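Local atomic coordinates of glycosyl hydrolase, family 38 (Enterococcus faecalis, PDB entry 5KBP), a protein that probably hydrolyses alpha-mannosidic bonds, as a metal-binding member of glycoside hydrolase family 38. Residues A[293-299]-A[571-575]; A[304-308]-A[733-737]; A[315-320]-A[800-804]; A[326-330]-A[833-837]; A[426-430]-A[442-446]. All coordinates share one frame; numbering follows the deposited sequence.

Contact 1: A[293-299]-A[571-575]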
# COMPACT_ATOMS: atom_id res chain seq x y z
N TRP A 293 -30.25 -1.26 17.45
CA TRP A 293 -29.00 -0.81 18.03
C TRP A 293 -27.77 -1.46 17.40
O TRP A 293 -26.69 -0.87 17.45
CB TRP A 293 -28.98 -1.07 19.54
CG TRP A 293 -29.95 -0.24 20.31
CD1 TRP A 293 -31.06 -0.68 20.96
CD2 TRP A 293 -29.90 1.18 20.50
NE1 TRP A 293 -31.71 0.38 21.56
CE2 TRP A 293 -31.01 1.53 21.28
CE3 TRP A 293 -29.02 2.18 20.08
CZ2 TRP A 293 -31.27 2.85 21.66
CZ3 TRP A 293 -29.27 3.48 20.45
CH2 TRP A 293 -30.39 3.81 21.24
N TYR A 294 -27.91 -2.64 16.82
CA TYR A 294 -26.78 -3.38 16.28
C TYR A 294 -27.03 -3.80 14.84
O TYR A 294 -26.70 -4.91 14.43
CB TYR A 294 -26.45 -4.58 17.16
CG TYR A 294 -26.12 -4.19 18.58
CD1 TYR A 294 -24.85 -3.75 18.93
CD2 TYR A 294 -27.09 -4.23 19.57
CE1 TYR A 294 -24.55 -3.38 20.22
CE2 TYR A 294 -26.80 -3.87 20.87
CZ TYR A 294 -25.53 -3.44 21.19
OH TYR A 294 -25.24 -3.07 22.48
N THR A 295 -27.61 -2.90 14.05
CA THR A 295 -27.68 -3.10 12.61
C THR A 295 -26.31 -2.97 11.97
O THR A 295 -26.03 -3.61 10.94
CB THR A 295 -28.66 -2.10 11.98
OG1 THR A 295 -29.94 -2.23 12.60
CG2 THR A 295 -28.81 -2.34 10.48
N LEU A 296 -25.43 -2.17 12.57
CA LEU A 296 -24.12 -1.80 12.02
C LEU A 296 -24.25 -1.05 10.71
O LEU A 296 -23.33 -1.04 9.89
CB LEU A 296 -23.22 -3.03 11.86
CG LEU A 296 -23.11 -3.92 13.10
CD1 LEU A 296 -22.13 -5.06 12.87
CD2 LEU A 296 -22.72 -3.11 14.32
N ALA A 297 -25.40 -0.40 10.49
CA ALA A 297 -25.61 0.34 9.25
C ALA A 297 -24.74 1.59 9.18
O ALA A 297 -24.44 2.07 8.08
CB ALA A 297 -27.08 0.73 9.10
N ASN A 298 -24.31 2.12 10.33
CA ASN A 298 -23.46 3.30 10.34
C ASN A 298 -22.05 3.03 9.81
O ASN A 298 -21.25 3.97 9.75
CB ASN A 298 -23.38 3.87 11.76
CG ASN A 298 -24.70 4.45 12.22
OD1 ASN A 298 -25.23 4.07 13.27
ND2 ASN A 298 -25.25 5.36 11.43
N THR A 299 -21.74 1.79 9.44
CA THR A 299 -20.48 1.53 8.75
C THR A 299 -20.44 2.20 7.38
O THR A 299 -19.36 2.48 6.86
CB THR A 299 -20.25 0.03 8.60
OG1 THR A 299 -21.39 -0.57 7.95
CG2 THR A 299 -20.06 -0.63 9.96
N GLU A 571 -16.59 2.88 14.81
CA GLU A 571 -16.66 2.71 13.37
C GLU A 571 -17.89 1.93 12.93
O GLU A 571 -18.27 1.99 11.75
CB GLU A 571 -15.40 2.02 12.86
CG GLU A 571 -14.11 2.72 13.28
CD GLU A 571 -12.88 2.13 12.62
OE1 GLU A 571 -12.16 2.88 11.92
OE2 GLU A 571 -12.63 0.92 12.79
N TYR A 572 -18.54 1.21 13.85
CA TYR A 572 -19.74 0.45 13.53
C TYR A 572 -21.02 1.26 13.73
O TYR A 572 -21.94 1.17 12.91
CB TYR A 572 -19.82 -0.81 14.39
CG TYR A 572 -18.83 -1.90 14.04
CD1 TYR A 572 -19.14 -2.86 13.08
CD2 TYR A 572 -17.61 -1.99 14.68
CE1 TYR A 572 -18.25 -3.86 12.76
CE2 TYR A 572 -16.71 -2.99 14.37
CZ TYR A 572 -17.03 -3.92 13.41
OH TYR A 572 -16.14 -4.92 13.09
N ILE A 573 -21.09 2.04 14.81
CA ILE A 573 -22.35 2.59 15.29
C ILE A 573 -22.19 4.07 15.59
O ILE A 573 -21.18 4.49 16.17
CB ILE A 573 -22.84 1.83 16.55
CG1 ILE A 573 -22.99 0.34 16.25
CG2 ILE A 573 -24.16 2.41 17.05
CD1 ILE A 573 -23.44 -0.49 17.43
N PHE A 574 -23.18 4.86 15.18
CA PHE A 574 -23.27 6.26 15.55
C PHE A 574 -24.09 6.40 16.82
O PHE A 574 -25.10 5.72 17.00
CB PHE A 574 -23.92 7.07 14.42
CG PHE A 574 -24.37 8.45 14.84
CD1 PHE A 574 -23.49 9.52 14.84
CD2 PHE A 574 -25.69 8.68 15.21
CE1 PHE A 574 -23.90 10.78 15.21
CE2 PHE A 574 -26.11 9.95 15.58
CZ PHE A 574 -25.22 11.00 15.59
N PHE A 575 -23.65 7.29 17.71
CA PHE A 575 -24.39 7.57 18.94
C PHE A 575 -24.14 9.01 19.34
O PHE A 575 -23.01 9.38 19.67
CB PHE A 575 -23.98 6.61 20.06
CG PHE A 575 -24.77 6.81 21.32
CD1 PHE A 575 -26.05 6.28 21.45
CD2 PHE A 575 -24.24 7.52 22.39
CE1 PHE A 575 -26.78 6.45 22.61
CE2 PHE A 575 -24.97 7.70 23.55
CZ PHE A 575 -26.24 7.17 23.66
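Asn-298 reaches across to the backbone of the 571-575 loop, where its OD1 takes the N-H of Phe-574 at 2.9 Å. The bond is nearly straight at hydrogen (167°), but the donor sits above the amide plane of Asn-298, not on a lone pair. CG of Asn-298 lies beside its own backbone N (chi1 -68°), which sends the amide toward the loop, and ND2 is held by Glu-737.

Leu-296 and Tyr-572 run alongside each other in the same direction, with CD2 of Leu-296 3.7 Å from CB of Tyr-572 and CD1 of Leu-296 equally near CD1 of the ring. CG2 of Thr-299 comes up to the same residue, 3.7 Å from CA of Tyr-572, while OG1 of Thr-299 turns back to Leu-296 O at 2.8 Å.

Ile-573 has CG1 anti to its carbonyl carbon (chi1 -57°) and an extended chain beyond, which carries CD1 to 3.3 Å from Trp-293 O and 3.9 Å from CD1 of Tyr-294. Glu-571 turns away to a salt bridge with Arg-303. This is a loop-to-loop interface, largely buried, between the connection entering the family 38 middle-domain helix 304-332 and the C-terminal beta domain.

Contact 2: A[304-308]-A[733-737]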
# COMPACT_ATOMS: atom_id res chain seq x y z
N VAL A 304 -15.37 7.87 5.11
CA VAL A 304 -16.07 8.13 3.85
C VAL A 304 -15.11 8.12 2.67
O VAL A 304 -15.51 7.83 1.53
CB VAL A 304 -16.85 9.45 3.95
CG1 VAL A 304 -15.90 10.62 4.16
CG2 VAL A 304 -17.71 9.67 2.71
N TYR A 305 -13.83 8.42 2.90
CA TYR A 305 -12.86 8.43 1.81
C TYR A 305 -12.70 7.05 1.19
O TYR A 305 -12.42 6.94 -0.01
CB TYR A 305 -11.51 8.96 2.30
CG TYR A 305 -10.89 8.16 3.42
CD1 TYR A 305 -11.16 8.46 4.75
CD2 TYR A 305 -10.01 7.12 3.15
CE1 TYR A 305 -10.59 7.74 5.78
CE2 TYR A 305 -9.44 6.39 4.18
CZ TYR A 305 -9.73 6.71 5.49
OH TYR A 305 -9.16 5.98 6.51
N LEU A 306 -12.88 5.99 1.98
CA LEU A 306 -12.89 4.64 1.42
C LEU A 306 -14.05 4.46 0.46
O LEU A 306 -13.90 3.91 -0.64
CB LEU A 306 -12.95 3.61 2.54
CG LEU A 306 -11.79 3.52 3.52
CD1 LEU A 306 -12.12 2.55 4.65
CD2 LEU A 306 -10.52 3.09 2.81
N LYS A 307 -15.24 4.92 0.86
CA LYS A 307 -16.42 4.78 0.01
C LYS A 307 -16.30 5.63 -1.24
O LYS A 307 -16.76 5.23 -2.32
CB LYS A 307 -17.69 5.15 0.79
CG LYS A 307 -18.24 4.04 1.68
CD LYS A 307 -17.42 3.83 2.93
CE LYS A 307 -18.11 2.87 3.88
NZ LYS A 307 -17.29 2.60 5.09
N GLN A 308 -15.69 6.81 -1.13
CA GLN A 308 -15.50 7.66 -2.29
C GLN A 308 -14.54 7.02 -3.29
O GLN A 308 -14.80 7.02 -4.50
CB GLN A 308 -14.99 9.04 -1.86
CG GLN A 308 -16.02 9.86 -1.11
CD GLN A 308 -15.50 11.22 -0.70
OE1 GLN A 308 -14.34 11.37 -0.31
NE2 GLN A 308 -16.36 12.23 -0.78
N GLU A 733 -22.08 10.52 -4.73
CA GLU A 733 -20.93 9.72 -5.13
C GLU A 733 -20.19 9.31 -3.86
O GLU A 733 -19.38 10.07 -3.33
CB GLU A 733 -20.01 10.48 -6.08
CG GLU A 733 -20.66 10.91 -7.38
CD GLU A 733 -19.68 11.59 -8.31
OE1 GLU A 733 -18.46 11.49 -8.06
OE2 GLU A 733 -20.12 12.21 -9.30
N GLY A 734 -20.46 8.10 -3.38
CA GLY A 734 -19.77 7.59 -2.21
C GLY A 734 -20.33 8.03 -0.88
O GLY A 734 -19.70 7.77 0.16
N LEU A 735 -21.47 8.71 -0.87
CA LEU A 735 -22.13 9.13 0.37
C LEU A 735 -23.26 8.13 0.63
O LEU A 735 -24.43 8.38 0.33
CB LEU A 735 -22.63 10.56 0.26
CG LEU A 735 -21.71 11.55 -0.46
CD1 LEU A 735 -22.33 12.94 -0.49
CD2 LEU A 735 -20.32 11.59 0.17
N ASN A 736 -22.89 6.99 1.21
CA ASN A 736 -23.74 5.81 1.21
C ASN A 736 -24.63 5.69 2.44
O ASN A 736 -25.41 4.73 2.52
CB ASN A 736 -22.87 4.55 1.08
CG ASN A 736 -22.04 4.56 -0.19
OD1 ASN A 736 -20.81 4.48 -0.14
ND2 ASN A 736 -22.70 4.65 -1.33
N GLU A 737 -24.56 6.62 3.39
CA GLU A 737 -25.45 6.62 4.55
C GLU A 737 -26.45 7.76 4.42
O GLU A 737 -26.06 8.90 4.15
CB GLU A 737 -24.68 6.76 5.86
CG GLU A 737 -25.55 6.54 7.09
CD GLU A 737 -24.86 6.95 8.38
OE1 GLU A 737 -25.06 8.10 8.82
OE2 GLU A 737 -24.13 6.11 8.94
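Lys-307 lays the start of its side chain across the amide oxygen of Asn-736: CG of Lys-307 is 3.2 Å from OD1 of Asn-736, and the two chains pass at a slant. A bend at chi2 (74°) then carries the rest of the lysine away from the 733-737 loop, and NZ ends among the carbonyl oxygens of Ala-302, Thr-299 and Ile-356. The amide of Asn-736 is held by a bond from ND2 to Gln-715 O.

One turn of the helix is met by the backbone at Gly-734. CA of Gly-734 comes within 4.3 Å of CA of Gln-308, and Gly-734 O lies 3.4 Å from CB of Lys-307. Gly-734 has a positive phi (83°), and its lack of a side chain lets the two backbones come this close.

Beyond the glycine, Leu-735 starts away from the helix, but its CD2 curls back to touch two helix residues at once: CG2 of Val-304 and NE2 of Gln-308, each at 4.1 Å. Val-304 offers CG2 from the position anti to its backbone N, with Gly-734 O also nearby. Phe-776 of strand 772-783 packs against both Gln-308 and Leu-735.

Between the two segments the fit is therefore one of shape, with carbonyl and amide oxygens resting on methylene and methyl groups; for their hydrogen bonds, NZ of Lys-307 and ND2 of Asn-736 turn to surrounding backbone carbonyls.

Contact 3: A[315-320]-A[800-804]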
# COMPACT_ATOMS: atom_id res chain seq x y z
N ARG A 315 -16.59 2.82 -10.96
CA ARG A 315 -17.00 3.49 -12.19
C ARG A 315 -15.89 3.45 -13.24
O ARG A 315 -16.17 3.32 -14.44
CB ARG A 315 -17.41 4.93 -11.90
CG ARG A 315 -18.56 5.07 -10.93
CD ARG A 315 -19.84 4.50 -11.51
NE ARG A 315 -20.69 3.90 -10.48
CZ ARG A 315 -20.65 2.62 -10.14
NH1 ARG A 315 -21.46 2.16 -9.19
NH2 ARG A 315 -19.81 1.79 -10.74
N GLN A 316 -14.64 3.55 -12.80
CA GLN A 316 -13.51 3.52 -13.73
C GLN A 316 -13.42 2.19 -14.46
O GLN A 316 -13.03 2.15 -15.63
CB GLN A 316 -12.21 3.81 -12.98
CG GLN A 316 -10.96 3.78 -13.84
CD GLN A 316 -10.92 4.92 -14.84
OE1 GLN A 316 -11.29 6.05 -14.53
NE2 GLN A 316 -10.47 4.63 -16.05
N LEU A 317 -13.78 1.09 -13.80
CA LEU A 317 -13.72 -0.23 -14.41
C LEU A 317 -15.01 -0.59 -15.14
O LEU A 317 -14.97 -0.99 -16.30
CB LEU A 317 -13.40 -1.28 -13.34
CG LEU A 317 -12.01 -1.23 -12.70
CD1 LEU A 317 -11.87 -2.27 -11.60
CD2 LEU A 317 -10.93 -1.42 -13.76
N GLU A 318 -16.15 -0.46 -14.46
CA GLU A 318 -17.41 -0.92 -15.04
C GLU A 318 -17.88 -0.03 -16.18
O GLU A 318 -18.38 -0.52 -17.19
CB GLU A 318 -18.49 -1.00 -13.95
CG GLU A 318 -18.09 -1.78 -12.72
CD GLU A 318 -18.97 -1.46 -11.53
OE1 GLU A 318 -19.97 -0.73 -11.71
OE2 GLU A 318 -18.67 -1.94 -10.41
N ASN A 319 -17.73 1.29 -16.03
CA ASN A 319 -18.38 2.25 -16.91
C ASN A 319 -17.40 3.04 -17.77
O ASN A 319 -17.85 3.87 -18.57
CB ASN A 319 -19.24 3.20 -16.08
CG ASN A 319 -20.16 2.47 -15.12
OD1 ASN A 319 -19.97 2.51 -13.91
ND2 ASN A 319 -21.16 1.80 -15.67
N ILE A 320 -16.10 2.81 -17.64
CA ILE A 320 -15.12 3.52 -18.46
C ILE A 320 -14.24 2.51 -19.20
O ILE A 320 -14.33 2.38 -20.43
CB ILE A 320 -14.25 4.47 -17.62
CG1 ILE A 320 -15.13 5.40 -16.77
CG2 ILE A 320 -13.35 5.29 -18.52
CD1 ILE A 320 -15.98 6.34 -17.58
N GLN A 800 -22.53 9.83 -12.39
CA GLN A 800 -21.32 9.19 -11.89
C GLN A 800 -20.37 8.76 -13.01
O GLN A 800 -19.25 8.34 -12.71
CB GLN A 800 -21.68 7.97 -11.04
CG GLN A 800 -22.25 8.29 -9.68
CD GLN A 800 -22.36 7.07 -8.79
OE1 GLN A 800 -22.11 5.95 -9.23
NE2 GLN A 800 -22.72 7.28 -7.53
N ILE A 801 -20.79 8.86 -14.26
CA ILE A 801 -19.99 8.38 -15.39
C ILE A 801 -19.53 9.57 -16.22
O ILE A 801 -20.31 10.07 -17.05
CB ILE A 801 -20.78 7.37 -16.24
CG1 ILE A 801 -21.36 6.27 -15.35
CG2 ILE A 801 -19.89 6.78 -17.32
CD1 ILE A 801 -22.29 5.32 -16.08
N PRO A 802 -18.31 10.05 -16.06
CA PRO A 802 -17.87 11.24 -16.80
C PRO A 802 -17.65 10.94 -18.27
O PRO A 802 -17.43 9.79 -18.68
CB PRO A 802 -16.56 11.62 -16.11
CG PRO A 802 -16.03 10.32 -15.59
CD PRO A 802 -17.24 9.52 -15.18
N PHE A 803 -17.70 12.00 -19.08
CA PHE A 803 -17.38 11.88 -20.49
C PHE A 803 -15.91 11.51 -20.67
O PHE A 803 -15.06 11.85 -19.86
CB PHE A 803 -17.69 13.18 -21.23
CG PHE A 803 -19.08 13.26 -21.80
CD1 PHE A 803 -19.46 12.42 -22.83
CD2 PHE A 803 -19.99 14.18 -21.31
CE1 PHE A 803 -20.74 12.49 -23.36
CE2 PHE A 803 -21.27 14.25 -21.84
CZ PHE A 803 -21.64 13.41 -22.87
N THR A 804 -15.63 10.81 -21.76
CA THR A 804 -14.26 10.46 -22.14
C THR A 804 -13.90 11.28 -23.38
O THR A 804 -14.39 11.01 -24.48
CB THR A 804 -14.12 8.96 -22.41
OG1 THR A 804 -14.30 8.24 -21.19
CG2 THR A 804 -12.74 8.65 -22.98
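Arg-315 crosses the Gln-800 side chain at a slant and gives its NE-H to Gln-800 OE1 at 2.8 Å. The oxygen sits at the edge of the guanidinium, almost in its plane, and the guanidinium and amide planes are only 30° apart; the N-H points well at the acceptor (162°). Bends at chi2 and chi3 swing the guanidinium back beside its own helix, where NH2 forms a salt bridge with Glu-318 OE1 at 2.7 Å, poorly angled as a hydrogen bond, and a weak bond to Asn-319 OD1. The arginine thus ties neighbouring helical side chains to the incoming loop. On the glutamine, NE2 donates to Asn-732 O, which is consistent with the amide orientation modelled; Glu-318 has a further partner in Ser-99.

These residues join the middle of helix 304-332, in the family 38 middle domain, to the link that leaves helix 789-799 and enters strand 804-807. The helix has a wider, pi-type turn at 317-320, which includes Asn-319 and Ile-320, the main partners of Ile-801.

Ile-801 crosses Asn-319 at about a right angle, its CD1 resting 3.7 Å from Asn-319 CG. Its other branch, CG2, meets CD1 of Ile-320 at 3.9 Å as the two isoleucines slide past each other in opposite directions. That same CD1 of Ile-320 also touches the next residue, 4.2 Å from CD of Pro-802. The second branch of Ile-320, CG2, sits anti to the backbone N and turns to Thr-804, whose OG1 is 4.1 Å away.

Contact 4: A[326-330]-A[833-837]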
# COMPACT_ATOMS: atom_id res chain seq x y z
N ALA A 326 -14.20 -2.86 -24.79
CA ALA A 326 -15.11 -3.69 -25.58
C ALA A 326 -15.28 -3.13 -26.98
O ALA A 326 -15.38 -3.89 -27.95
CB ALA A 326 -16.46 -3.80 -24.87
N MET A 327 -15.31 -1.80 -27.11
CA MET A 327 -15.37 -1.20 -28.44
C MET A 327 -14.04 -1.30 -29.16
O MET A 327 -13.99 -1.52 -30.38
CB MET A 327 -15.81 0.27 -28.33
CG MET A 327 -17.19 0.48 -27.73
SD MET A 327 -17.62 2.22 -27.65
CE MET A 327 -19.19 2.14 -26.78
N ALA A 328 -12.93 -1.14 -28.43
CA ALA A 328 -11.61 -1.20 -29.04
C ALA A 328 -11.29 -2.59 -29.59
O ALA A 328 -10.37 -2.72 -30.41
CB ALA A 328 -10.54 -0.79 -28.03
N TYR A 329 -12.01 -3.62 -29.16
CA TYR A 329 -11.82 -4.95 -29.72
C TYR A 329 -12.18 -4.98 -31.20
O TYR A 329 -11.64 -5.80 -31.96
CB TYR A 329 -12.65 -5.97 -28.94
CG TYR A 329 -12.66 -7.36 -29.55
CD1 TYR A 329 -11.66 -8.27 -29.25
CD2 TYR A 329 -13.66 -7.75 -30.42
CE1 TYR A 329 -11.66 -9.54 -29.80
CE2 TYR A 329 -13.67 -9.02 -30.98
CZ TYR A 329 -12.67 -9.91 -30.66
OH TYR A 329 -12.67 -11.17 -31.21
N GLU A 330 -13.09 -4.11 -31.64
CA GLU A 330 -13.52 -4.12 -33.03
C GLU A 330 -12.38 -3.78 -33.98
O GLU A 330 -12.37 -4.23 -35.13
CB GLU A 330 -14.68 -3.14 -33.22
CG GLU A 330 -15.88 -3.40 -32.31
CD GLU A 330 -16.72 -4.58 -32.77
OE1 GLU A 330 -16.51 -5.04 -33.92
OE2 GLU A 330 -17.58 -5.04 -32.00
N ALA A 833 -23.22 -2.87 -17.25
CA ALA A 833 -22.03 -3.55 -17.74
C ALA A 833 -22.02 -3.62 -19.26
O ALA A 833 -23.04 -3.94 -19.88
CB ALA A 833 -21.92 -4.96 -17.16
N VAL A 834 -20.87 -3.31 -19.84
CA VAL A 834 -20.55 -3.62 -21.23
C VAL A 834 -19.10 -4.08 -21.25
O VAL A 834 -18.18 -3.28 -21.01
CB VAL A 834 -20.74 -2.42 -22.17
CG1 VAL A 834 -20.07 -2.69 -23.52
CG2 VAL A 834 -22.21 -2.13 -22.37
N LYS A 835 -18.88 -5.37 -21.50
CA LYS A 835 -17.54 -5.94 -21.50
C LYS A 835 -17.55 -7.16 -22.41
O LYS A 835 -18.49 -7.35 -23.20
CB LYS A 835 -17.08 -6.26 -20.07
CG LYS A 835 -17.83 -7.41 -19.41
CD LYS A 835 -17.33 -7.65 -17.99
CE LYS A 835 -17.88 -8.95 -17.43
NZ LYS A 835 -17.35 -10.13 -18.17
N ARG A 836 -16.52 -7.99 -22.32
CA ARG A 836 -16.40 -9.17 -23.17
C ARG A 836 -16.00 -10.38 -22.35
O ARG A 836 -15.33 -10.27 -21.32
CB ARG A 836 -15.40 -8.93 -24.31
CG ARG A 836 -15.86 -7.87 -25.30
CD ARG A 836 -14.95 -7.75 -26.50
NE ARG A 836 -15.50 -6.80 -27.47
CZ ARG A 836 -16.30 -7.14 -28.48
NH1 ARG A 836 -16.64 -8.41 -28.66
NH2 ARG A 836 -16.75 -6.21 -29.30
N GLN A 837 -16.42 -11.56 -22.82
CA GLN A 837 -16.15 -12.81 -22.12
C GLN A 837 -14.68 -13.20 -22.26
O GLN A 837 -14.02 -12.85 -23.23
CB GLN A 837 -17.06 -13.91 -22.67
CG GLN A 837 -17.10 -15.18 -21.83
CD GLN A 837 -18.24 -16.10 -22.22
OE1 GLN A 837 -18.64 -16.15 -23.38
NE2 GLN A 837 -18.78 -16.82 -21.24
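Arg-836 grips the carbonyl oxygen of Ala-326 side-on with two nitrogens. NE and NH2 of Arg-836 each lie 3.0 Å from Ala-326 O, which falls exactly in the guanidinium plane. NE approaches in the carbonyl plane, on a lone pair, whereas NH2 comes in tilted from it. One backbone oxygen thereby accepts two bonds, which should fix the rotation of the guanidinium.

The remaining nitrogen, NH1, donates to Asn-841 O. NH2 also makes a salt bridge with Glu-330 OE2 at 3.1 Å, but its hydrogen-bond component is weak. That carboxylate oxygen has other partners in Tyr-821 OH and Lys-861 NZ, so the charge of Glu-330 is probably shared between the two cations.

Here helix 304-332 packs on strand 829-836, an outermost strand of the C-terminal beta-sandwich sheet, with short-segment axes 8.5 Å apart and inclined at 42°. The arginine spans this gap extended from CG to NE.

Tyr-329 covers one face of the guanidinium: its CD2 stands 3.3 Å above the plane, over the centre, though the ring is turned 33° from it. CG of Tyr-329 is anti to the backbone N (chi1 173°), and the two side chains run at about a right angle to each other. CB of Ala-326 packs against CG1 of Val-834 at 4.0 Å, with Leu-843 of the adjoining strand touching both residues.

Contact 5: A[426-430]-A[442-446]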
# COMPACT_ATOMS: atom_id res chain seq x y z
N ILE A 426 -2.58 22.51 -28.97
CA ILE A 426 -2.53 23.28 -30.21
C ILE A 426 -1.11 23.45 -30.75
O ILE A 426 -0.95 23.71 -31.95
CB ILE A 426 -3.19 24.66 -30.02
CG1 ILE A 426 -2.51 25.45 -28.91
CG2 ILE A 426 -4.68 24.51 -29.74
CD1 ILE A 426 -3.05 26.85 -28.72
N GLU A 427 -0.09 23.30 -29.90
CA GLU A 427 1.29 23.40 -30.35
C GLU A 427 2.14 22.44 -29.53
O GLU A 427 1.76 22.02 -28.44
CB GLU A 427 1.82 24.83 -30.23
CG GLU A 427 1.48 25.71 -31.43
CD GLU A 427 0.97 27.07 -31.03
OE1 GLU A 427 1.02 27.40 -29.83
OE2 GLU A 427 0.50 27.81 -31.92
N ARG A 428 3.31 22.11 -30.07
CA ARG A 428 4.17 21.10 -29.44
C ARG A 428 5.60 21.32 -29.90
O ARG A 428 5.89 21.26 -31.10
CB ARG A 428 3.69 19.70 -29.81
CG ARG A 428 4.52 18.57 -29.24
CD ARG A 428 3.62 17.43 -28.81
NE ARG A 428 4.16 16.12 -29.17
CZ ARG A 428 3.55 14.97 -28.90
NH1 ARG A 428 2.39 14.96 -28.27
NH2 ARG A 428 4.11 13.83 -29.27
N LEU A 429 6.50 21.57 -28.94
CA LEU A 429 7.92 21.76 -29.23
C LEU A 429 8.71 20.62 -28.58
O LEU A 429 8.93 20.64 -27.36
CB LEU A 429 8.41 23.11 -28.71
CG LEU A 429 7.70 24.37 -29.22
CD1 LEU A 429 8.39 25.62 -28.68
CD2 LEU A 429 7.65 24.39 -30.74
N PRO A 430 9.14 19.62 -29.34
CA PRO A 430 9.92 18.53 -28.75
C PRO A 430 11.25 19.03 -28.20
O PRO A 430 11.76 20.08 -28.59
CB PRO A 430 10.13 17.56 -29.92
CG PRO A 430 9.07 17.92 -30.92
CD PRO A 430 8.88 19.40 -30.77
N GLU A 442 8.99 30.36 -25.02
CA GLU A 442 8.60 30.67 -26.39
C GLU A 442 7.11 30.45 -26.59
O GLU A 442 6.43 31.29 -27.20
CB GLU A 442 9.41 29.81 -27.37
CG GLU A 442 8.97 29.94 -28.82
CD GLU A 442 9.80 29.09 -29.75
OE1 GLU A 442 10.99 28.87 -29.46
OE2 GLU A 442 9.25 28.63 -30.78
N LEU A 443 6.58 29.33 -26.09
CA LEU A 443 5.14 29.09 -26.17
C LEU A 443 4.37 30.03 -25.26
O LEU A 443 3.24 30.42 -25.59
CB LEU A 443 4.83 27.63 -25.81
CG LEU A 443 5.41 26.56 -26.73
CD1 LEU A 443 5.05 25.17 -26.23
CD2 LEU A 443 4.93 26.76 -28.15
N LYS A 444 4.94 30.39 -24.11
CA LYS A 444 4.26 31.29 -23.19
C LYS A 444 4.08 32.67 -23.80
O LYS A 444 3.06 33.34 -23.57
CB LYS A 444 5.04 31.38 -21.88
CG LYS A 444 4.21 31.81 -20.67
CD LYS A 444 3.73 30.60 -19.88
CE LYS A 444 3.14 31.01 -18.54
NZ LYS A 444 2.78 29.83 -17.71
N GLN A 445 5.05 33.12 -24.59
CA GLN A 445 5.01 34.44 -25.21
C GLN A 445 4.30 34.45 -26.55
O GLN A 445 3.99 35.53 -27.06
CB GLN A 445 6.44 34.98 -25.39
CG GLN A 445 7.19 35.18 -24.08
CD GLN A 445 8.69 35.28 -24.30
OE1 GLN A 445 9.17 35.30 -25.43
NE2 GLN A 445 9.44 35.35 -23.20
N LYS A 446 4.04 33.28 -27.14
CA LYS A 446 3.38 33.24 -28.44
C LYS A 446 1.90 33.56 -28.29
O LYS A 446 1.22 33.01 -27.42
CB LYS A 446 3.56 31.86 -29.08
CG LYS A 446 3.12 31.80 -30.54
CD LYS A 446 3.41 30.44 -31.15
CE LYS A 446 3.06 30.41 -32.63
NZ LYS A 446 3.37 29.10 -33.26
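Strand-helix packing makes this contact: edge strand 416-430 receives the end of helix 436-445 on the side chains of Glu-427 and Leu-429. Leu-429 and Leu-443 make the apolar centre, reaching for each other tip to tip. CD1 of Leu-429 is 3.7 Å from both CG and CD2 of Leu-443. Both have CG anti to the carbonyl carbon, which points the branched ends at each other. The carboxylate of Glu-442 borders the pair, with OE2 3.8 Å from CD1 of Leu-429.

The strand lies at an outer edge of a three-stranded antiparallel sheet, and the helix follows it after a short connection, making this a local strand-helix unit near the protein surface. A classic beta bulge interrupts the strand here, Ile-426 and Glu-427 both facing Lys-488 on the neighbouring strand 483-499. From the bulge on, alternation puts Glu-427 and Leu-429 toward the helix, while Arg-428 turns away to a salt bridge with Asp-475.

At the helix end, Lys-446 sends a fully extended chain obliquely past Glu-427, and its NZ forms a long, weak salt bridge to Glu-427 OE2 at 3.4 Å. The aliphatic part joins in, CE of Lys-446 lying 3.7 Å from the same oxygen. CB of Glu-427 lies 4.2 Å from CD2 of Leu-443.

Contacts 2, 3 and 4 follow one another down helix 304-332, their centres about 17 Å and then 14 Å apart, and contact 1 involves the loop leading into that helix. Contacts 1 and 2 touch directly, their centres about 15 Å apart; contacts 2 and 3 meet at Glu-733 and Gln-800. The later partners come in the order 571-575, 733-737, 800-804 and 833-837, so the helix and its approach meet successive parts of the C-terminal half, connecting the middle domain to several beta regions. Contact 5 is local, nested inside the loops closed by the other four and about 32 Å from contact 3, centre to centre.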